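Local atomic coordinates of probable succinyl-CoA:3-ketoacid coenzyme A transferase subunit B (Bacillus subtilis, PDB entry 3CDK), a protein that probably catalyses the transfer of coenzyme A from succinyl-CoA to a 3-oxo acid, giving a 3-oxoacyl-CoA and succinate. Residues R14-I19 against T33-E38; V25-G30 against V45-E50; I100-L105 against A139-V144. One frame throughout, in Å; residues are numbered along the deposited sequence.

All three contacts gather round one mixed sheet. Contacts 2 and 3 each pair two parallel strands of it, and strands 24-27 and 102-105, one from each, are neighbours that hydrogen-bond through Asn26 and Gly28. Contact 1 sets the C-terminal part of helix 5-16 against the 33-38 turn. It touches both other contacts: Ile19 packs on Val45, and Glu18 forms a salt bridge with Arg141. Contacts 1 and 3 are buried, contact 2 only partly so. Their chemistry follows their place: methyl packing without cross-segment hydrogen bonds in contact 1, strand bonds plus a side-chain amide network near the predicted active site in contact 2, and parallel strand pairing, apolar packing and one long salt bridge in contact 3.

Contact 1: residues R14-I19 against T33-E38; sequences RAVQEI and TLVANE
Val16 and Val35 meet methyl to methyl with no flat group between them; the planar pair lies beside them, within 14-19. There the Glu18 carboxylate sits at the edge of the Arg14 guanidinium, in its plane. The salt-bridge bond from Arg14 NH2 to Glu18 OE2 is 2.6 Å long and nearly straight (167°), and it reaches the anti side of the carboxylate, 21° out of that group's plane. Second partners draw the cluster together: Glu192 for Arg14, Arg141 and Arg173 for Glu18, so the close arginines share acidic neighbours. The side chains that meet across the contact are chiefly aliphatic. Val35 points into 14-19 with its two methyls divided. CG1, anti to the backbone N (chi1 -178°), meets Val16 CG2 at 3.6 Å and also Ile19 CD1 at 3.8 Å, while Val35 CG2 takes Ala15 CB at 4.0 Å. The two valines lie alongside, pointing opposite ways, whereas Ile19 comes at a slant to Val35. Glu38 contributes its CB, 4.2 Å from Val16 CG2, and its carboxylate turns from the contact. No hydrogen bond joins the segments. Val16 also packs on Pro40, Ala15 on Ile145 and Ile19 on Leu102. The arrangement is that of an alpha/beta fold: the C-terminal part of helix 5-16 and the type I turn Val16-Ile19 lie against the sheet, beside residues 33-38 in the connection between parallel strands 24-27 and 46-49.

Contact 2: residues V25-G30 against V45-E50; sequences VNLGIG and VMLQSE
Val25 is held to strand 46-49 by both of its backbone polar atoms. Its N donates to Met46 O at 3.0 Å, and its O accepts from Gln48 N at 2.7 Å. Leu47 CA adds a CA-H...O contact to the same Val25 O. This is the parallel bridge Val25-Leu47, and the strands diverge beyond it, their axes running at 55°. The side-chain amide of Asn26 then spans the widening gap. Extended away from the backbone N (chi1 -179°), it lets ND2 donate to Gln48 OE1 at 3.1 Å. This acceptor lies in the Asn26 amide plane, although the two amide planes are turned 59° apart. The other N-H points at Glu50 OE1, a straight but long and weak bond of 3.5 Å. Gln48 O is also near ND2, but at too poor an angle to count as an acceptor. The pairing belongs to the parallel part of the sheet of the CoA-transferase fold, and strand 46-49 leads directly into Glu50, the predicted active-site residue. In CoA-transferases of this family the catalytic glutamate forms a thioester with CoA, a role Glu50 would probably have here. An alanine in place of Asn26 would probably leave Gln48 OE1 without this donor and remove the weak tie to Glu50 OE1. The backbone of Asn26 is engaged on its far side by Leu102 and Ile104 of strand 102-105, and Glu50 O accepts from Ser91. Among the apolar groups, the side chains of Val25 and Val45 cross at about a right angle, touching through their CG2 methyls, Val25 CB meets Leu47 CD1 at 3.7 Å, and Leu27 CD2 packs on Leu47 CG at 4.2 Å. Helix 88-96 packs against Gln48 and Glu50 through Ile95.

Contact 3: residues I100-L105 against A139-V144; sequences IDLAIL and AKRIVV
Leu102 and Arg141 lie side by side and point the same way. Leu102 CD1 rests against the aliphatic stem of Arg141, 3.7 Å from its CG, and also meets Val143 CG2 at 4.0 Å. Arg141 keeps its chain extended from CG to NE, with CG anti to the backbone N (chi1 179°), which carries the guanidinium past the leucine to a salt bridge with Glu18. Asp101 and Lys140 likewise run alongside each other. Their salt bridge is long, 3.6 Å from Asp101 OD1 to Lys140 NZ, while Asp101 OD2 accepts from the backbone N of Asn24. The face opposite Leu102 and Ile104 carries Ala103 and Leu105. Ala103 CB meets Ala139 CB at 3.7 Å, and the side chains of Leu105 and Ile142 are inclined to each other, with Leu105 CD1 4.0 Å from Ile142 CG2. The strands run nearly parallel (18° between axes). Ala103 N donates to Arg141 O, Val143 N to Ala103 O at 3.0 Å, and Leu105 N to Val143 O at 2.8 Å. Nearer the N-terminal ends, Lys140 N donates to Ile100 O. The connection, through strands 109-111 and 116-117, ends in helix 132-138, a beta-alpha-beta crossover with an insertion; the helix packs on Ala103 and Leu105 through Leu135 and Val136. Strand 24-27 pairs with the other edge of 102-105, strand 173-175 flanks 141-145, and Ile100 packs on helix 88-96.

Contact 1: residues R14-I19 against T33-E38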
loop_
_atom_site.group_PDB
_atom_site.type_symbol
_atom_site.label_atom_id
_atom_site.label_comp_id
_atom_site.label_asym_id
_atom_site.label_seq_id
_atom_site.Cartn_x
_atom_site.Cartn_y
_atom_site.Cartn_z
ATOM N N ARG B 14 30.298 9.669 -18.053
ATOM C CA ARG B 14 30.049 8.342 -18.565
ATOM C C ARG B 14 28.699 7.794 -18.104
ATOM O O ARG B 14 27.994 7.133 -18.878
ATOM C CB ARG B 14 31.179 7.404 -18.166
ATOM C CG ARG B 14 31.025 5.973 -18.696
ATOM C CD ARG B 14 30.740 5.874 -20.220
ATOM N NE ARG B 14 30.529 4.476 -20.581
ATOM C CZ ARG B 14 29.433 3.776 -20.278
ATOM N NH1 ARG B 14 29.355 2.505 -20.635
ATOM N NH2 ARG B 14 28.411 4.330 -19.613
ATOM N N ALA B 15 28.343 8.076 -16.852
ATOM C CA ALA B 15 27.068 7.626 -16.291
ATOM C C ALA B 15 25.862 8.202 -17.050
ATOM O O ALA B 15 24.939 7.462 -17.370
ATOM C CB ALA B 15 26.989 7.951 -14.777
ATOM N N VAL B 16 25.890 9.507 -17.360
ATOM C CA VAL B 16 24.797 10.162 -18.102
ATOM C C VAL B 16 24.282 9.314 -19.293
ATOM O O VAL B 16 23.079 9.208 -19.540
ATOM C CB VAL B 16 25.212 11.563 -18.630
ATOM C CG1 VAL B 16 24.099 12.164 -19.442
ATOM C CG2 VAL B 16 25.524 12.472 -17.506
ATOM N N GLN B 17 25.219 8.717 -20.016
ATOM C CA GLN B 17 24.924 7.822 -21.125
ATOM C C GLN B 17 24.046 6.618 -20.788
ATOM O O GLN B 17 23.642 5.891 -21.687
ATOM C CB GLN B 17 26.231 7.314 -21.715
ATOM C CG GLN B 17 27.246 8.400 -22.002
ATOM C CD GLN B 17 28.499 7.841 -22.624
ATOM O OE1 GLN B 17 28.505 6.710 -23.130
ATOM N NE2 GLN B 17 29.577 8.621 -22.588
ATOM N N GLU B 18 23.761 6.395 -19.512
ATOM C CA GLU B 18 22.918 5.270 -19.148
ATOM C C GLU B 18 21.427 5.638 -19.202
ATOM O O GLU B 18 20.550 4.757 -19.310
ATOM C CB GLU B 18 23.309 4.695 -17.786
ATOM C CG GLU B 18 24.779 4.271 -17.644
ATOM C CD GLU B 18 25.163 3.037 -18.459
ATOM O OE1 GLU B 18 24.543 1.972 -18.270
ATOM O OE2 GLU B 18 26.114 3.123 -19.279
ATOM N N ILE B 19 21.149 6.915 -19.182
ATOM C CA ILE B 19 19.786 7.378 -19.246
ATOM C C ILE B 19 19.267 7.405 -20.688
ATOM O O ILE B 19 19.691 8.211 -21.494
ATOM C CB ILE B 19 19.750 8.741 -18.581
ATOM C CG1 ILE B 19 19.976 8.549 -17.079
ATOM C CG2 ILE B 19 18.435 9.401 -18.799
ATOM C CD1 ILE B 19 20.905 9.504 -16.536
ATOM N N THR B 33 23.920 12.163 -7.841
ATOM C CA THR B 33 22.976 13.284 -7.996
ATOM C C THR B 33 23.520 14.323 -8.982
ATOM O O THR B 33 22.751 15.077 -9.564
ATOM C CB THR B 33 22.595 13.966 -6.660
ATOM O OG1 THR B 33 23.777 14.464 -6.042
ATOM C CG2 THR B 33 21.918 12.970 -5.703
ATOM N N LEU B 34 24.837 14.332 -9.193
ATOM C CA LEU B 34 25.469 15.234 -10.160
ATOM C C LEU B 34 25.043 14.962 -11.600
ATOM O O LEU B 34 24.888 15.887 -12.385
ATOM C CB LEU B 34 26.996 15.219 -10.009
ATOM C CG LEU B 34 27.663 16.358 -9.200
ATOM C CD1 LEU B 34 26.703 17.151 -8.335
ATOM C CD2 LEU B 34 28.808 15.842 -8.347
ATOM N N VAL B 35 24.791 13.694 -11.907
ATOM C CA VAL B 35 24.413 13.223 -13.245
ATOM C C VAL B 35 23.215 13.977 -13.857
ATOM O O VAL B 35 23.156 14.138 -15.072
ATOM C CB VAL B 35 24.155 11.665 -13.236
ATOM C CG1 VAL B 35 23.802 11.126 -14.617
ATOM C CG2 VAL B 35 25.372 10.896 -12.664
ATOM N N ALA B 36 22.284 14.439 -13.019
ATOM C CA ALA B 36 21.042 15.084 -13.481
ATOM C C ALA B 36 21.246 16.356 -14.299
ATOM O O ALA B 36 20.506 16.583 -15.252
ATOM C CB ALA B 36 20.118 15.348 -12.324
ATOM N N ASN B 37 22.237 17.165 -13.904
ATOM C CA ASN B 37 22.629 18.385 -14.620
ATOM C C ASN B 37 22.896 18.104 -16.077
ATOM O O ASN B 37 22.351 18.767 -16.962
ATOM C CB ASN B 37 23.918 18.975 -14.031
ATOM C CG ASN B 37 23.726 19.546 -12.651
ATOM O OD1 ASN B 37 22.790 20.311 -12.406
ATOM N ND2 ASN B 37 24.623 19.186 -11.734
ATOM N N GLU B 38 23.746 17.107 -16.304
ATOM C CA GLU B 38 24.288 16.843 -17.624
ATOM C C GLU B 38 23.475 15.812 -18.413
ATOM O O GLU B 38 23.985 15.086 -19.268
ATOM C CB GLU B 38 25.823 16.639 -17.603
ATOM C CG GLU B 38 26.654 17.963 -17.385
ATOM C CD GLU B 38 26.605 18.997 -18.570
ATOM O OE1 GLU B 38 25.955 18.733 -19.617
ATOM O OE2 GLU B 38 27.230 20.092 -18.458
#

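Contact 2: residues V25-G30 against V45-E50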
loop_
_atom_site.group_PDB
_atom_site.type_symbol
_atom_site.label_atom_id
_atom_site.label_comp_id
_atom_site.label_asym_id
_atom_site.label_seq_id
_atom_site.Cartn_x
_atom_site.Cartn_y
_atom_site.Cartn_z
ATOM N N VAL B 25 14.065 6.955 -13.332
ATOM C CA VAL B 25 15.429 6.787 -12.826
ATOM C C VAL B 25 15.505 7.271 -11.392
ATOM O O VAL B 25 14.903 8.279 -11.037
ATOM C CB VAL B 25 16.463 7.640 -13.646
ATOM C CG1 VAL B 25 17.939 7.303 -13.269
ATOM C CG2 VAL B 25 16.241 7.509 -15.158
ATOM N N ASN B 26 16.269 6.565 -10.580
ATOM C CA ASN B 26 16.584 7.034 -9.237
ATOM C C ASN B 26 18.074 7.222 -9.128
ATOM O O ASN B 26 18.855 6.298 -9.428
ATOM C CB ASN B 26 16.048 6.064 -8.163
ATOM C CG ASN B 26 16.333 6.528 -6.761
ATOM O OD1 ASN B 26 17.493 6.563 -6.336
ATOM N ND2 ASN B 26 15.271 6.868 -6.004
ATOM N N LEU B 27 18.457 8.440 -8.759
ATOM C CA LEU B 27 19.850 8.786 -8.488
ATOM C C LEU B 27 20.078 8.840 -7.004
ATOM O O LEU B 27 19.372 9.532 -6.299
ATOM C CB LEU B 27 20.185 10.145 -9.083
ATOM C CG LEU B 27 20.690 10.262 -10.519
ATOM C CD1 LEU B 27 20.412 9.049 -11.385
ATOM C CD2 LEU B 27 20.079 11.502 -11.114
ATOM N N GLY B 28 21.064 8.099 -6.531
ATOM C CA GLY B 28 21.314 7.982 -5.114
ATOM C C GLY B 28 22.108 9.160 -4.605
ATOM O O GLY B 28 22.627 9.980 -5.381
ATOM N N ILE B 29 22.194 9.237 -3.280
ATOM C CA ILE B 29 22.949 10.279 -2.573
ATOM C C ILE B 29 24.424 10.226 -2.985
ATOM O O ILE B 29 24.966 9.135 -3.252
ATOM C CB ILE B 29 22.864 10.045 -1.049
ATOM C CG1 ILE B 29 23.491 11.196 -0.250
ATOM C CG2 ILE B 29 23.530 8.706 -0.684
ATOM C CD1 ILE B 29 22.511 12.346 0.165
ATOM N N GLY B 30 25.062 11.390 -3.019
ATOM C CA GLY B 30 26.459 11.471 -3.321
ATOM C C GLY B 30 26.639 11.757 -4.789
ATOM O O GLY B 30 25.804 12.395 -5.436
ATOM N N VAL B 45 12.866 12.136 -19.163
ATOM C CA VAL B 45 12.971 11.138 -18.163
ATOM C C VAL B 45 12.258 11.670 -16.917
ATOM O O VAL B 45 11.909 12.850 -16.876
ATOM C CB VAL B 45 14.463 10.902 -17.878
ATOM C CG1 VAL B 45 14.978 11.822 -16.761
ATOM C CG2 VAL B 45 14.693 9.467 -17.513
ATOM N N MET B 46 12.020 10.827 -15.913
ATOM C CA MET B 46 11.557 11.362 -14.636
ATOM C C MET B 46 12.424 10.835 -13.519
ATOM O O MET B 46 12.623 9.635 -13.428
ATOM C CB MET B 46 10.082 11.052 -14.399
ATOM C CG MET B 46 9.120 11.679 -15.418
ATOM S SD MET B 46 8.533 13.352 -15.035
ATOM C CE MET B 46 7.274 13.071 -13.800
ATOM N N LEU B 47 12.994 11.715 -12.694
ATOM C CA LEU B 47 13.771 11.223 -11.564
ATOM C C LEU B 47 12.879 10.985 -10.332
ATOM O O LEU B 47 12.099 11.863 -9.925
ATOM C CB LEU B 47 14.933 12.160 -11.241
ATOM C CG LEU B 47 16.118 12.428 -12.207
ATOM C CD1 LEU B 47 16.412 11.300 -13.230
ATOM C CD2 LEU B 47 15.983 13.776 -12.915
ATOM N N GLN B 48 12.991 9.781 -9.762
ATOM C CA GLN B 48 12.203 9.401 -8.586
ATOM C C GLN B 48 12.977 9.685 -7.325
ATOM O O GLN B 48 14.154 9.358 -7.216
ATOM C CB GLN B 48 11.771 7.930 -8.632
ATOM C CG GLN B 48 10.620 7.577 -7.702
ATOM C CD GLN B 48 11.070 6.840 -6.438
ATOM O OE1 GLN B 48 12.198 6.994 -6.013
ATOM N NE2 GLN B 48 10.189 6.052 -5.840
ATOM N N SER B 49 12.295 10.346 -6.399
ATOM C CA SER B 49 12.814 10.622 -5.085
ATOM C C SER B 49 11.950 9.835 -4.109
ATOM O O SER B 49 10.700 10.017 -4.050
ATOM C CB SER B 49 12.757 12.111 -4.750
ATOM O OG SER B 49 13.546 12.374 -3.594
ATOM N N GLU B 50 12.651 9.017 -3.322
ATOM C CA GLU B 50 12.063 7.899 -2.634
ATOM C C GLU B 50 11.285 8.312 -1.408
ATOM O O GLU B 50 10.595 7.501 -0.784
ATOM C CB GLU B 50 13.168 6.926 -2.280
ATOM C CG GLU B 50 13.999 7.348 -1.157
ATOM C CD GLU B 50 15.433 7.417 -1.545
ATOM O OE1 GLU B 50 15.682 7.883 -2.698
ATOM O OE2 GLU B 50 16.303 7.041 -0.690
#

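Contact 3: residues I100-L105 against A139-V144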
loop_
_atom_site.group_PDB
_atom_site.type_symbol
_atom_site.label_atom_id
_atom_site.label_comp_id
_atom_site.label_asym_id
_atom_site.label_seq_id
_atom_site.Cartn_x
_atom_site.Cartn_y
_atom_site.Cartn_z
ATOM N N ILE B 100 11.101 1.101 -11.506
ATOM C CA ILE B 100 12.270 1.928 -11.781
ATOM C C ILE B 100 13.238 1.204 -12.739
ATOM O O ILE B 100 13.720 0.103 -12.474
ATOM C CB ILE B 100 12.967 2.324 -10.449
ATOM C CG1 ILE B 100 11.952 2.972 -9.503
ATOM C CG2 ILE B 100 14.181 3.221 -10.681
ATOM C CD1 ILE B 100 11.532 4.358 -9.949
ATOM N N ASP B 101 13.481 1.845 -13.864
ATOM C CA ASP B 101 14.333 1.333 -14.935
ATOM C C ASP B 101 15.828 1.317 -14.619
ATOM O O ASP B 101 16.571 0.512 -15.161
ATOM C CB ASP B 101 14.109 2.215 -16.165
ATOM C CG ASP B 101 12.679 2.151 -16.661
ATOM O OD1 ASP B 101 12.158 1.009 -16.807
ATOM O OD2 ASP B 101 12.079 3.231 -16.911
ATOM N N LEU B 102 16.255 2.211 -13.736
ATOM C CA LEU B 102 17.663 2.455 -13.502
ATOM C C LEU B 102 17.888 3.127 -12.172
ATOM O O LEU B 102 17.226 4.122 -11.845
ATOM C CB LEU B 102 18.261 3.347 -14.620
ATOM C CG LEU B 102 19.756 3.670 -14.500
ATOM C CD1 LEU B 102 20.651 2.409 -14.735
ATOM C CD2 LEU B 102 20.170 4.825 -15.407
ATOM N N ALA B 103 18.846 2.609 -11.417
ATOM C CA ALA B 103 19.320 3.289 -10.223
ATOM C C ALA B 103 20.817 3.425 -10.334
ATOM O O ALA B 103 21.536 2.434 -10.526
ATOM C CB ALA B 103 18.948 2.538 -8.974
ATOM N N ILE B 104 21.281 4.668 -10.267
ATOM C CA ILE B 104 22.707 4.940 -10.228
ATOM C C ILE B 104 23.072 5.211 -8.780
ATOM O O ILE B 104 22.419 6.026 -8.154
ATOM C CB ILE B 104 23.059 6.108 -11.164
ATOM C CG1 ILE B 104 22.486 5.829 -12.569
ATOM C CG2 ILE B 104 24.572 6.325 -11.221
ATOM C CD1 ILE B 104 22.636 7.002 -13.584
ATOM N N LEU B 105 24.056 4.489 -8.237
ATOM C CA LEU B 105 24.463 4.639 -6.802
ATOM C C LEU B 105 25.951 4.772 -6.686
ATOM O O LEU B 105 26.674 4.291 -7.551
ATOM C CB LEU B 105 24.099 3.421 -5.942
ATOM C CG LEU B 105 22.721 2.756 -5.972
ATOM C CD1 LEU B 105 22.629 1.796 -7.122
ATOM C CD2 LEU B 105 22.456 1.999 -4.639
ATOM N N ALA B 139 15.451 -1.865 -8.824
ATOM C CA ALA B 139 15.649 -1.233 -10.121
ATOM C C ALA B 139 15.995 -2.296 -11.179
ATOM O O ALA B 139 16.701 -3.260 -10.882
ATOM C CB ALA B 139 16.720 -0.198 -10.031
ATOM N N LYS B 140 15.471 -2.150 -12.396
ATOM C CA LYS B 140 15.801 -3.092 -13.451
ATOM C C LYS B 140 17.315 -3.094 -13.721
ATOM O O LYS B 140 17.924 -4.150 -13.854
ATOM C CB LYS B 140 15.019 -2.801 -14.743
ATOM C CG LYS B 140 13.521 -2.874 -14.571
ATOM C CD LYS B 140 12.729 -2.591 -15.871
ATOM C CE LYS B 140 11.548 -1.639 -15.523
ATOM N NZ LYS B 140 10.306 -2.025 -16.193
ATOM N N ARG B 141 17.922 -1.916 -13.796
ATOM C CA ARG B 141 19.336 -1.874 -14.049
ATOM C C ARG B 141 20.111 -1.147 -12.934
ATOM O O ARG B 141 19.699 -0.079 -12.501
ATOM C CB ARG B 141 19.590 -1.274 -15.424
ATOM C CG ARG B 141 21.055 -1.166 -15.755
ATOM C CD ARG B 141 21.218 -0.738 -17.178
ATOM N NE ARG B 141 22.583 -0.386 -17.519
ATOM C CZ ARG B 141 23.477 -1.254 -17.971
ATOM N NH1 ARG B 141 23.141 -2.535 -18.118
ATOM N NH2 ARG B 141 24.705 -0.838 -18.280
ATOM N N ILE B 142 21.218 -1.742 -12.477
ATOM C CA ILE B 142 21.999 -1.222 -11.349
ATOM C C ILE B 142 23.360 -0.763 -11.827
ATOM O O ILE B 142 24.159 -1.552 -12.394
ATOM C CB ILE B 142 22.199 -2.275 -10.217
ATOM C CG1 ILE B 142 20.850 -2.814 -9.720
ATOM C CG2 ILE B 142 23.020 -1.659 -9.038
ATOM C CD1 ILE B 142 19.918 -1.688 -9.282
ATOM N N VAL B 143 23.626 0.519 -11.616
ATOM C CA VAL B 143 24.874 1.099 -12.060
ATOM C C VAL B 143 25.484 1.835 -10.890
ATOM O O VAL B 143 24.797 2.626 -10.181
ATOM C CB VAL B 143 24.659 2.054 -13.252
ATOM C CG1 VAL B 143 25.840 2.982 -13.428
ATOM C CG2 VAL B 143 24.428 1.255 -14.523
ATOM N N VAL B 144 26.773 1.561 -10.702
ATOM C CA VAL B 144 27.578 2.151 -9.636
ATOM C C VAL B 144 28.707 3.001 -10.226
ATOM O O VAL B 144 29.411 2.562 -11.173
ATOM C CB VAL B 144 28.159 1.051 -8.752
ATOM C CG1 VAL B 144 29.172 1.593 -7.816
ATOM C CG2 VAL B 144 27.067 0.423 -7.955
#